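Long-range contacts in pilotin OutS (Dickeya dadantii, PDB 3UTK), which serves as the pilot lipoprotein of the type II secretion system, interacting with the secretin OutD, and is required for moving pectate lyases and cellulases across the outer membrane: residues Lys55-Gln60 against Tyr101-Leu105; Ile72-Ala76 against Phe125-Met129; Gln43-Leu47 against Gly84-Gly88; Leu50-Ser54 against Met122-Leu126. All blocks are in the same frame, centred on the assembly; numbering follows the deposited sequence.

Helix 40-60 runs through three of the four contacts. Interaction 4 lies nearest the centre of the chain and sets this helix on helix 123-131; interaction 2 sets that last helix on helix 69-82, and the two buried contacts share Phe-125 and also touch where Ile-72 packs on Val-51 and Ser-54. Their chemistry is mostly apolar, with serine and threonine hydroxyls tied back to backbone carbonyls. Interactions 1 and 3 are partly buried, on opposite sides of the chain's centre. There the rings of Tyr-101 and Trp-85 meet longer polar side chains, a lysine and a glutamine, and water takes part at both.

Interaction 1 (Lys55-Gln60 against Tyr101-Leu105); sequences KYLRVQ and YQGLL
The ring of Tyr-101 is a knob in a hole formed by Lys-55, Tyr-56, Val-59 and Gln-60. It joins helix 94-106 to helix 40-60 within the nested, perpendicular helical hairpins of the pilotin fold. The extended Lys-55 chain crosses one ring face at about a right angle, its CD 3.9 Å from the Tyr-101 centroid and 10° off the ring normal, a CH-pi contact. Leu-105 CG sits over the opposite face, offset toward the rim. At the ring's edge, Tyr-56 CA lies 3.7 Å from Tyr-101 CE1. The phenol end reaches Val-59, whose CG1 is 3.3 Å from Tyr-101 OH.

A second aromatic group extends the contact. Tyr-56 CD2 lies 3.9 Å from Leu-104 CB and Tyr-56 CE2 3.8 Å from Leu-105 CD2, since chi1 (-172°) swings the ring away from the backbone N. Gln-60 CG, beside its own backbone N (chi1 -55°), lies over the centre of the Tyr-56 ring and 3.7 Å from Leu-105 CD2.

Outside this shell, Lys-55 NZ forms salt bridges with Glu-98 and Asp-69, which hold the far end of the chain that covers Tyr-101. The Tyr-56 side chain also touches Cys-61 and Cys-115, the two halves of the disulfide, so the packing continues onto helix 111-121. A water sits 2.6 Å from Tyr-56 OH and donates a weak, long bond of 3.4 Å to Leu-104 O.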
loop_
_atom_site.group_PDB
_atom_site.type_symbol
_atom_site.label_atom_id
_atom_site.label_comp_id
_atom_site.label_asym_id
_atom_site.label_seq_id
_atom_site.Cartn_x
_atom_site.Cartn_y
_atom_site.Cartn_z
ATOM N N LYS A 55 0.183 -5.308 1.003
ATOM C CA LYS A 55 0.654 -6.635 0.598
ATOM C C LYS A 55 1.336 -7.330 1.784
ATOM O O LYS A 55 1.195 -8.534 1.973
ATOM C CB LYS A 55 1.601 -6.551 -0.607
ATOM C CG LYS A 55 2.096 -7.913 -1.095
ATOM C CD LYS A 55 2.913 -7.820 -2.379
ATOM C CE LYS A 55 3.286 -9.212 -2.879
ATOM N NZ LYS A 55 3.776 -9.190 -4.285
ATOM N N TYR A 56 2.088 -6.569 2.570
ATOM C CA TYR A 56 2.723 -7.121 3.767
ATOM C C TYR A 56 1.671 -7.724 4.711
ATOM O O TYR A 56 1.857 -8.808 5.263
ATOM C CB TYR A 56 3.575 -6.052 4.479
ATOM C CG TYR A 56 4.417 -6.591 5.612
ATOM C CD1 TYR A 56 3.861 -6.841 6.862
ATOM C CD2 TYR A 56 5.776 -6.831 5.437
ATOM C CE1 TYR A 56 4.637 -7.336 7.899
ATOM C CE2 TYR A 56 6.553 -7.326 6.469
ATOM C CZ TYR A 56 5.983 -7.575 7.692
ATOM O OH TYR A 56 6.762 -8.074 8.711
ATOM N N LEU A 57 0.544 -7.043 4.870
ATOM C CA LEU A 57 -0.493 -7.566 5.746
ATOM C C LEU A 57 -1.062 -8.859 5.166
ATOM O O LEU A 57 -1.231 -9.841 5.880
ATOM C CB LEU A 57 -1.617 -6.551 5.963
ATOM C CG LEU A 57 -1.343 -5.375 6.908
ATOM C CD1 LEU A 57 -2.500 -4.359 6.905
ATOM C CD2 LEU A 57 -1.086 -5.860 8.340
ATOM N N ARG A 58 -1.353 -8.857 3.871
ATOM C CA ARG A 58 -1.959 -10.040 3.265
ATOM C C ARG A 58 -1.019 -11.241 3.338
ATOM O O ARG A 58 -1.427 -12.337 3.719
ATOM C CB ARG A 58 -2.363 -9.782 1.803
ATOM C CG ARG A 58 -3.209 -10.908 1.190
ATOM C CD ARG A 58 -3.419 -10.703 -0.306
ATOM N NE ARG A 58 -2.196 -10.969 -1.051
ATOM C CZ ARG A 58 -1.628 -10.123 -1.902
ATOM N NH1 ARG A 58 -2.175 -8.937 -2.134
ATOM N NH2 ARG A 58 -0.503 -10.468 -2.521
ATOM N N VAL A 59 0.240 -11.037 2.963
ATOM C CA VAL A 59 1.166 -12.153 2.809
ATOM C C VAL A 59 1.850 -12.557 4.118
ATOM O O VAL A 59 1.934 -13.749 4.438
ATOM C CB VAL A 59 2.225 -11.865 1.719
ATOM C CG1 VAL A 59 3.232 -13.011 1.628
ATOM C CG2 VAL A 59 1.541 -11.622 0.374
ATOM N N GLN A 60 2.340 -11.574 4.870
ATOM C CA GLN A 60 3.114 -11.859 6.080
ATOM C C GLN A 60 2.225 -11.980 7.310
ATOM O O GLN A 60 2.555 -12.684 8.269
ATOM C CB GLN A 60 4.183 -10.773 6.311
ATOM C CG GLN A 60 5.120 -10.551 5.117
ATOM C CD GLN A 60 5.930 -11.787 4.769
ATOM O OE1 GLN A 60 6.076 -12.140 3.598
ATOM N NE2 GLN A 60 6.476 -12.439 5.782
ATOM N N TYR A 101 7.876 -3.359 -0.758
ATOM C CA TYR A 101 7.459 -4.566 -0.054
ATOM C C TYR A 101 8.679 -5.438 0.223
ATOM O O TYR A 101 8.874 -5.911 1.337
ATOM C CB TYR A 101 6.394 -5.332 -0.858
ATOM C CG TYR A 101 6.142 -6.739 -0.359
ATOM C CD1 TYR A 101 5.438 -6.962 0.816
ATOM C CD2 TYR A 101 6.618 -7.842 -1.057
ATOM C CE1 TYR A 101 5.210 -8.240 1.281
ATOM C CE2 TYR A 101 6.394 -9.125 -0.599
ATOM C CZ TYR A 101 5.690 -9.320 0.572
ATOM O OH TYR A 101 5.466 -10.593 1.040
ATOM N N GLN A 102 9.512 -5.641 -0.788
ATOM C CA GLN A 102 10.722 -6.431 -0.590
ATOM C C GLN A 102 11.625 -5.787 0.464
ATOM O O GLN A 102 12.289 -6.485 1.236
ATOM C CB GLN A 102 11.471 -6.618 -1.912
ATOM C CG GLN A 102 10.724 -7.470 -2.932
ATOM C CD GLN A 102 10.480 -8.892 -2.448
ATOM O OE1 GLN A 102 9.468 -9.512 -2.779
ATOM N NE2 GLN A 102 11.408 -9.415 -1.664
ATOM N N GLY A 103 11.639 -4.458 0.499
ATOM C CA GLY A 103 12.416 -3.725 1.487
ATOM C C GLY A 103 11.926 -3.979 2.907
ATOM O O GLY A 103 12.727 -4.152 3.834
ATOM N N LEU A 104 10.604 -3.999 3.076
ATOM C CA LEU A 104 9.994 -4.289 4.377
ATOM C C LEU A 104 10.458 -5.643 4.911
ATOM O O LEU A 104 10.829 -5.769 6.084
ATOM C CB LEU A 104 8.457 -4.273 4.279
ATOM C CG LEU A 104 7.710 -2.931 4.183
ATOM C CD1 LEU A 104 6.235 -3.129 3.826
ATOM C CD2 LEU A 104 7.824 -2.139 5.469
ATOM N N LEU A 105 10.430 -6.659 4.050
ATOM C CA LEU A 105 10.818 -8.008 4.466
ATOM C C LEU A 105 12.221 -8.042 5.064
ATOM O O LEU A 105 12.505 -8.841 5.962
ATOM C CB LEU A 105 10.733 -8.991 3.296
ATOM C CG LEU A 105 9.384 -9.083 2.579
ATOM C CD1 LEU A 105 9.379 -10.244 1.597
ATOM C CD2 LEU A 105 8.237 -9.217 3.575
HETATM O O HOH W 1 9.329 -7.418 8.663
#

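Interaction 2 (Ile72-Ala76 against Phe125-Met129); sequences ILKTA and FLDAM
Thr-75 OG1 is hydrogen-bonded to Thr-71 O one turn back, while Met-129 CG packs against it at 3.3 Å from across the contact. Here helix 69-82 meets helix 123-131 in the interior of the nested helical hairpins, and the short segments cross at 107°. Thr-75 is the residue that helix 69-82 presents most directly. Its OG1 lies beside the backbone N (chi1 -58°), near enough to turn back to the Thr-71 carbonyl, and this leaves the methyl CG2 facing helix 123-131.

That methyl fits between two groups of the opposing helix. CG2 is 3.9 Å from Ala-128 CB and makes an off-centre CH-pi contact with Phe-125, 4.2 Å from the ring centroid and 29° off the normal. The Phe-125 ring reaches past Thr-75 to the backbone of the facing helix, with Ala-76 CA in plane at its edge and Ala-76 CB 4.0 Å from Phe-125 CZ. On the CE2 side of the ring, Ile-72 CG2 is 4.2 Å from Phe-125 CE2.

Met-129 crosses the Thr-75 side chain at about a right angle and continues to Ile-72. Helix 40-60 closes the region: Ser-54 touches both Phe-125 and Met-129, and Val-51 touches Ile-72. One atom beyond CG, Met-129 SD rests 4.1 Å from Ile-72 CG1.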
loop_
_atom_site.group_PDB
_atom_site.type_symbol
_atom_site.label_atom_id
_atom_site.label_comp_id
_atom_site.label_asym_id
_atom_site.label_seq_id
_atom_site.Cartn_x
_atom_site.Cartn_y
_atom_site.Cartn_z
ATOM N N ILE A 72 -5.426 -3.869 -4.706
ATOM C CA ILE A 72 -4.749 -2.941 -3.811
ATOM C C ILE A 72 -4.255 -1.717 -4.587
ATOM O O ILE A 72 -4.435 -0.580 -4.148
ATOM C CB ILE A 72 -3.572 -3.617 -3.072
ATOM C CG1 ILE A 72 -4.081 -4.740 -2.161
ATOM C CG2 ILE A 72 -2.793 -2.595 -2.255
ATOM C CD1 ILE A 72 -2.959 -5.548 -1.474
ATOM N N LEU A 73 -3.638 -1.954 -5.742
ATOM C CA LEU A 73 -3.171 -0.865 -6.592
ATOM C C LEU A 73 -4.311 0.051 -7.039
ATOM O O LEU A 73 -4.184 1.280 -7.023
ATOM C CB LEU A 73 -2.468 -1.417 -7.832
ATOM C CG LEU A 73 -1.460 -0.444 -8.425
ATOM C CD1 LEU A 73 -0.189 -0.512 -7.584
ATOM C CD2 LEU A 73 -1.168 -0.771 -9.887
ATOM N N LYS A 74 -5.416 -0.557 -7.454
ATOM C CA LYS A 74 -6.563 0.202 -7.919
ATOM C C LYS A 74 -7.093 1.071 -6.786
ATOM O O LYS A 74 -7.578 2.178 -7.019
ATOM C CB LYS A 74 -7.653 -0.746 -8.422
ATOM C CG LYS A 74 -8.855 -0.055 -9.029
ATOM C CD LYS A 74 -9.969 -1.043 -9.306
ATOM C CE LYS A 74 -9.520 -2.144 -10.255
ATOM N NZ LYS A 74 -10.700 -2.906 -10.781
ATOM N N THR A 75 -6.991 0.569 -5.555
ATOM C CA THR A 75 -7.441 1.325 -4.392
ATOM C C THR A 75 -6.567 2.554 -4.164
ATOM O O THR A 75 -7.071 3.637 -3.857
ATOM C CB THR A 75 -7.431 0.464 -3.122
ATOM O OG1 THR A 75 -8.273 -0.679 -3.318
ATOM C CG2 THR A 75 -7.945 1.265 -1.940
ATOM N N ALA A 76 -5.259 2.391 -4.330
ATOM C CA ALA A 76 -4.339 3.510 -4.171
ATOM C C ALA A 76 -4.606 4.565 -5.241
ATOM O O ALA A 76 -4.592 5.766 -4.966
ATOM C CB ALA A 76 -2.872 3.024 -4.230
ATOM N N PHE A 125 -7.170 2.874 4.919
ATOM C CA PHE A 125 -6.869 2.386 3.580
ATOM C C PHE A 125 -7.565 1.047 3.325
ATOM O O PHE A 125 -8.089 0.817 2.239
ATOM C CB PHE A 125 -5.361 2.279 3.354
ATOM C CG PHE A 125 -4.977 2.050 1.920
ATOM C CD1 PHE A 125 -5.213 3.017 0.962
ATOM C CD2 PHE A 125 -4.384 0.858 1.532
ATOM C CE1 PHE A 125 -4.855 2.800 -0.364
ATOM C CE2 PHE A 125 -4.026 0.635 0.215
ATOM C CZ PHE A 125 -4.262 1.605 -0.734
ATOM N N LEU A 126 -7.581 0.167 4.328
ATOM C CA LEU A 126 -8.275 -1.108 4.168
ATOM C C LEU A 126 -9.781 -0.887 3.970
ATOM O O LEU A 126 -10.430 -1.610 3.215
ATOM C CB LEU A 126 -8.010 -2.051 5.348
ATOM C CG LEU A 126 -6.536 -2.291 5.692
ATOM C CD1 LEU A 126 -6.399 -3.320 6.803
ATOM C CD2 LEU A 126 -5.717 -2.701 4.474
ATOM N N ASP A 127 -10.333 0.116 4.646
ATOM C CA ASP A 127 -11.746 0.467 4.454
ATOM C C ASP A 127 -12.031 0.882 3.004
ATOM O O ASP A 127 -13.057 0.509 2.419
ATOM C CB ASP A 127 -12.156 1.598 5.397
ATOM C CG ASP A 127 -12.462 1.111 6.803
ATOM O OD1 ASP A 127 -12.410 -0.113 7.048
ATOM O OD2 ASP A 127 -12.776 1.962 7.664
ATOM N N ALA A 128 -11.116 1.659 2.436
ATOM C CA ALA A 128 -11.235 2.123 1.054
ATOM C C ALA A 128 -11.226 0.948 0.084
ATOM O O ALA A 128 -11.841 0.985 -0.983
ATOM C CB ALA A 128 -10.104 3.085 0.728
ATOM N N MET A 129 -10.517 -0.102 0.465
ATOM C CA MET A 129 -10.392 -1.282 -0.369
ATOM C C MET A 129 -11.705 -2.026 -0.565
ATOM O O MET A 129 -11.901 -2.683 -1.579
ATOM C CB MET A 129 -9.379 -2.225 0.256
ATOM C CG MET A 129 -8.250 -2.584 -0.634
ATOM S SD MET A 129 -7.062 -3.465 0.377
ATOM C CE MET A 129 -5.825 -2.199 0.647
#

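Interaction 3 (Gln43-Leu47 against Gly84-Gly88); sequences QISQL and GWDTG
An amide-on-indole stack, Gln-43 over Trp-85, pins the loop after helix 69-82 to the early turns of helix 40-60. The two planes are only 11° apart. Gln-43 CD is 3.3 Å from Trp-85 CD2, and Gln-43 NE2 comes to 3.1 Å from Trp-85 CD1 over the five-membered ring. Both NE2 and the indole NE1 are donors, so they stack without bonding to each other. Farther back, Gln-43 CG stands 3.6 Å from the centroid of the six-membered ring, 9° off its normal, a CH-pi contact. Extension of the chain beyond CG is what lays methylene and amide over the indole together.

Trp-85 directly follows the Schellman motif that ends helix 69-82 at Gly-84, so the stack holds the chain where it leaves one helix of the nested hairpins. The far rim of the indole meets Gln-46, whose OE1 lies 3.6 Å from Trp-85 CH2, near the ring plane.

Gln-43 OE1 is gripped from several directions. Tyr-90 OH is hydrogen-bonded to it, a water donates at 2.6 Å and donates its other hydrogen to Asp-86 O, and a second water donates at 3.2 Å to the same OE1 while accepting from Asp-86 N at 3.0 Å. Beyond these bridges, Gly-88 N donates to Asp-86 OD1 at 3.0 Å in an Asx turn, meeting the oxygen from above the carboxylate plane.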
loop_
_atom_site.group_PDB
_atom_site.type_symbol
_atom_site.label_atom_id
_atom_site.label_comp_id
_atom_site.label_asym_id
_atom_site.label_seq_id
_atom_site.Cartn_x
_atom_site.Cartn_y
_atom_site.Cartn_z
ATOM N N GLN A 43 3.834 12.138 -3.916
ATOM C CA GLN A 43 2.576 11.428 -4.148
ATOM C C GLN A 43 2.781 9.946 -4.454
ATOM O O GLN A 43 2.182 9.083 -3.805
ATOM C CB GLN A 43 1.765 12.106 -5.260
ATOM C CG GLN A 43 1.368 13.529 -4.924
ATOM C CD GLN A 43 0.506 14.171 -5.987
ATOM O OE1 GLN A 43 0.276 13.599 -7.056
ATOM N NE2 GLN A 43 0.021 15.374 -5.699
ATOM N N ILE A 44 3.639 9.656 -5.431
ATOM C CA ILE A 44 3.865 8.282 -5.874
ATOM C C ILE A 44 4.467 7.420 -4.770
ATOM O O ILE A 44 4.049 6.280 -4.558
ATOM C CB ILE A 44 4.784 8.236 -7.103
ATOM C CG1 ILE A 44 4.229 9.134 -8.211
ATOM C CG2 ILE A 44 4.945 6.804 -7.586
ATOM C CD1 ILE A 44 5.139 9.261 -9.410
ATOM N N SER A 45 5.453 7.972 -4.072
ATOM C CA SER A 45 6.085 7.285 -2.952
ATOM C C SER A 45 5.083 6.955 -1.854
ATOM O O SER A 45 5.175 5.907 -1.205
ATOM C CB SER A 45 7.196 8.152 -2.370
ATOM O OG SER A 45 8.309 8.178 -3.239
ATOM N N GLN A 46 4.134 7.860 -1.639
ATOM C CA GLN A 46 3.137 7.669 -0.595
ATOM C C GLN A 46 2.189 6.527 -0.940
ATOM O O GLN A 46 1.877 5.699 -0.087
ATOM C CB GLN A 46 2.359 8.967 -0.331
ATOM C CG GLN A 46 3.193 10.036 0.372
ATOM C CD GLN A 46 2.379 11.220 0.867
ATOM O OE1 GLN A 46 1.156 11.266 0.717
ATOM N NE2 GLN A 46 3.063 12.188 1.466
ATOM N N LEU A 47 1.731 6.486 -2.189
ATOM C CA LEU A 47 0.829 5.425 -2.628
ATOM C C LEU A 47 1.517 4.067 -2.597
ATOM O O LEU A 47 0.916 3.074 -2.182
ATOM C CB LEU A 47 0.300 5.708 -4.033
ATOM C CG LEU A 47 -0.478 7.014 -4.166
ATOM C CD1 LEU A 47 -0.915 7.228 -5.613
ATOM C CD2 LEU A 47 -1.672 7.016 -3.231
ATOM N N GLY A 84 -7.509 14.564 -5.630
ATOM C CA GLY A 84 -7.328 15.508 -6.720
ATOM C C GLY A 84 -5.967 15.424 -7.393
ATOM O O GLY A 84 -5.568 16.326 -8.124
ATOM N N TRP A 85 -5.254 14.329 -7.162
ATOM C CA TRP A 85 -3.916 14.174 -7.720
ATOM C C TRP A 85 -3.944 13.737 -9.183
ATOM O O TRP A 85 -4.915 13.137 -9.645
ATOM C CB TRP A 85 -3.117 13.172 -6.890
ATOM C CG TRP A 85 -2.773 13.665 -5.513
ATOM C CD1 TRP A 85 -2.974 14.920 -5.013
ATOM C CD2 TRP A 85 -2.161 12.909 -4.462
ATOM N NE1 TRP A 85 -2.523 14.991 -3.716
ATOM C CE2 TRP A 85 -2.020 13.767 -3.352
ATOM C CE3 TRP A 85 -1.718 11.587 -4.348
ATOM C CZ2 TRP A 85 -1.452 13.352 -2.149
ATOM C CZ3 TRP A 85 -1.157 11.173 -3.152
ATOM C CH2 TRP A 85 -1.029 12.053 -2.068
ATOM N N ASP A 86 -2.869 14.044 -9.905
ATOM C CA ASP A 86 -2.735 13.648 -11.304
ATOM C C ASP A 86 -2.229 12.211 -11.426
ATOM O O ASP A 86 -1.050 11.935 -11.198
ATOM C CB ASP A 86 -1.802 14.608 -12.048
ATOM C CG ASP A 86 -1.710 14.299 -13.528
ATOM O OD1 ASP A 86 -2.508 13.468 -14.009
ATOM O OD2 ASP A 86 -0.850 14.897 -14.215
ATOM N N THR A 87 -3.127 11.304 -11.795
ATOM C CA THR A 87 -2.805 9.884 -11.861
ATOM C C THR A 87 -2.210 9.513 -13.215
ATOM O O THR A 87 -2.049 8.336 -13.544
ATOM C CB THR A 87 -4.036 9.011 -11.542
ATOM O OG1 THR A 87 -4.591 9.419 -10.285
ATOM C CG2 THR A 87 -3.645 7.545 -11.444
ATOM N N GLY A 88 -1.888 10.532 -14.000
ATOM C CA GLY A 88 -1.188 10.325 -15.251
ATOM C C GLY A 88 0.300 10.167 -15.014
ATOM O O GLY A 88 0.980 9.475 -15.771
HETATM O O HOH W 2 0.823 13.942 -9.585
HETATM O O HOH W 3 -0.965 16.032 -8.631
#

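Interaction 4 (Leu50-Ser54 against Met122-Leu126); sequences LVAAS and MTPFL
Leu-50 and Phe-125 fit as bump on flat surface: the CB of Leu-50 stands over the centre of the Phe-125 ring, 4.0 Å from its centroid and 10° off the normal. The branched end continues over the ring, with Leu-50 CD1 3.9 Å from Phe-125 CD1. Helix 40-60 thereby seats the start of helix 123-131 near the centre of the chain, in the core of the nested helical hairpins.

Met-122, just ahead of helix 123-131, supplies the second bump. Its chain folds at chi2 (-78°) and again at chi3, curling the thioether into the hollow between Leu-50, Ala-53 and Ser-54. SD stands 4.0 Å from both Ala-53 CB and Leu-50 CD2, while the methyl CE drops deeper, to 3.3 Å from Ser-54 OG. That hydroxyl oxygen also lies in plane at the edge of the Phe-125 ring, 3.3 Å from CD2, and so touches both the methionine methyl and the ring edge. Leu-126 CD2 borders it more loosely.

Ser-54 OG donates a hydrogen bond to Leu-50 O at 2.9 Å, tilted 33° from the carbonyl plane. Ser-54 N reaches the same carbonyl from the opposite face, so Leu-50 O accepts two bonds. With its hydrogen engaged inside helix 40-60, the buried hydroxyl turns its oxygen to C-H groups of the methionine methyl and the ring edge, which are probably slightly positive; a serine can thus sit in an apolar interface without a polar partner from the facing segment.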
loop_
_atom_site.group_PDB
_atom_site.type_symbol
_atom_site.label_atom_id
_atom_site.label_comp_id
_atom_site.label_asym_id
_atom_site.label_seq_id
_atom_site.Cartn_x
_atom_site.Cartn_y
_atom_site.Cartn_z
ATOM N N LEU A 50 1.614 2.561 0.795
ATOM C CA LEU A 50 0.333 1.997 1.217
ATOM C C LEU A 50 0.125 0.637 0.562
ATOM O O LEU A 50 -0.315 -0.302 1.197
ATOM C CB LEU A 50 -0.824 2.942 0.860
ATOM C CG LEU A 50 -0.987 4.201 1.717
ATOM C CD1 LEU A 50 -1.991 5.168 1.085
ATOM C CD2 LEU A 50 -1.412 3.847 3.136
ATOM N N VAL A 51 0.471 0.534 -0.714
ATOM C CA VAL A 51 0.365 -0.737 -1.413
ATOM C C VAL A 51 1.287 -1.791 -0.780
ATOM O O VAL A 51 0.872 -2.927 -0.549
ATOM C CB VAL A 51 0.680 -0.570 -2.911
ATOM C CG1 VAL A 51 0.626 -1.912 -3.608
ATOM C CG2 VAL A 51 -0.326 0.403 -3.546
ATOM N N ALA A 52 2.529 -1.404 -0.502
ATOM C CA ALA A 52 3.503 -2.299 0.127
ATOM C C ALA A 52 3.051 -2.780 1.501
ATOM O O ALA A 52 3.184 -3.961 1.827
ATOM C CB ALA A 52 4.853 -1.615 0.243
ATOM N N ALA A 53 2.542 -1.862 2.313
ATOM C CA ALA A 53 2.051 -2.211 3.648
ATOM C C ALA A 53 0.856 -3.165 3.556
ATOM O O ALA A 53 0.731 -4.102 4.338
ATOM C CB ALA A 53 1.678 -0.954 4.428
ATOM N N SER A 54 -0.032 -2.904 2.599
ATOM C CA SER A 54 -1.169 -3.777 2.373
ATOM C C SER A 54 -0.758 -5.186 1.943
ATOM O O SER A 54 -1.313 -6.151 2.435
ATOM C CB SER A 54 -2.122 -3.172 1.344
ATOM O OG SER A 54 -2.651 -1.948 1.821
ATOM N N MET A 122 -3.645 0.881 9.619
ATOM C CA MET A 122 -4.001 0.863 8.199
ATOM C C MET A 122 -5.507 0.870 7.929
ATOM O O MET A 122 -5.932 0.838 6.775
ATOM C CB MET A 122 -3.341 -0.335 7.498
ATOM C CG MET A 122 -1.842 -0.168 7.251
ATOM S SD MET A 122 -1.535 0.915 5.834
ATOM C CE MET A 122 -2.174 -0.086 4.486
ATOM N N THR A 123 -6.314 0.927 8.982
ATOM C CA THR A 123 -7.768 0.849 8.813
ATOM C C THR A 123 -8.378 1.742 7.708
ATOM O O THR A 123 -9.197 1.272 6.928
ATOM C CB THR A 123 -8.519 1.103 10.135
ATOM O OG1 THR A 123 -8.065 0.177 11.129
ATOM C CG2 THR A 123 -10.011 0.921 9.933
ATOM N N PRO A 124 -8.011 3.036 7.653
ATOM C CA PRO A 124 -8.628 3.873 6.614
ATOM C C PRO A 124 -8.370 3.377 5.184
ATOM O O PRO A 124 -9.264 3.448 4.331
ATOM C CB PRO A 124 -7.985 5.248 6.843
ATOM C CG PRO A 124 -7.605 5.239 8.295
ATOM C CD PRO A 124 -7.174 3.827 8.573
ATOM N N PHE A 125 -7.170 2.874 4.919
ATOM C CA PHE A 125 -6.869 2.386 3.580
ATOM C C PHE A 125 -7.565 1.047 3.325
ATOM O O PHE A 125 -8.089 0.817 2.239
ATOM C CB PHE A 125 -5.361 2.279 3.354
ATOM C CG PHE A 125 -4.977 2.050 1.920
ATOM C CD1 PHE A 125 -5.213 3.017 0.962
ATOM C CD2 PHE A 125 -4.384 0.858 1.532
ATOM C CE1 PHE A 125 -4.855 2.800 -0.364
ATOM C CE2 PHE A 125 -4.026 0.635 0.215
ATOM C CZ PHE A 125 -4.262 1.605 -0.734
ATOM N N LEU A 126 -7.581 0.167 4.328
ATOM C CA LEU A 126 -8.275 -1.108 4.168
ATOM C C LEU A 126 -9.781 -0.887 3.970
ATOM O O LEU A 126 -10.430 -1.610 3.215
ATOM C CB LEU A 126 -8.010 -2.051 5.348
ATOM C CG LEU A 126 -6.536 -2.291 5.692
ATOM C CD1 LEU A 126 -6.399 -3.320 6.803
ATOM C CD2 LEU A 126 -5.717 -2.701 4.474
#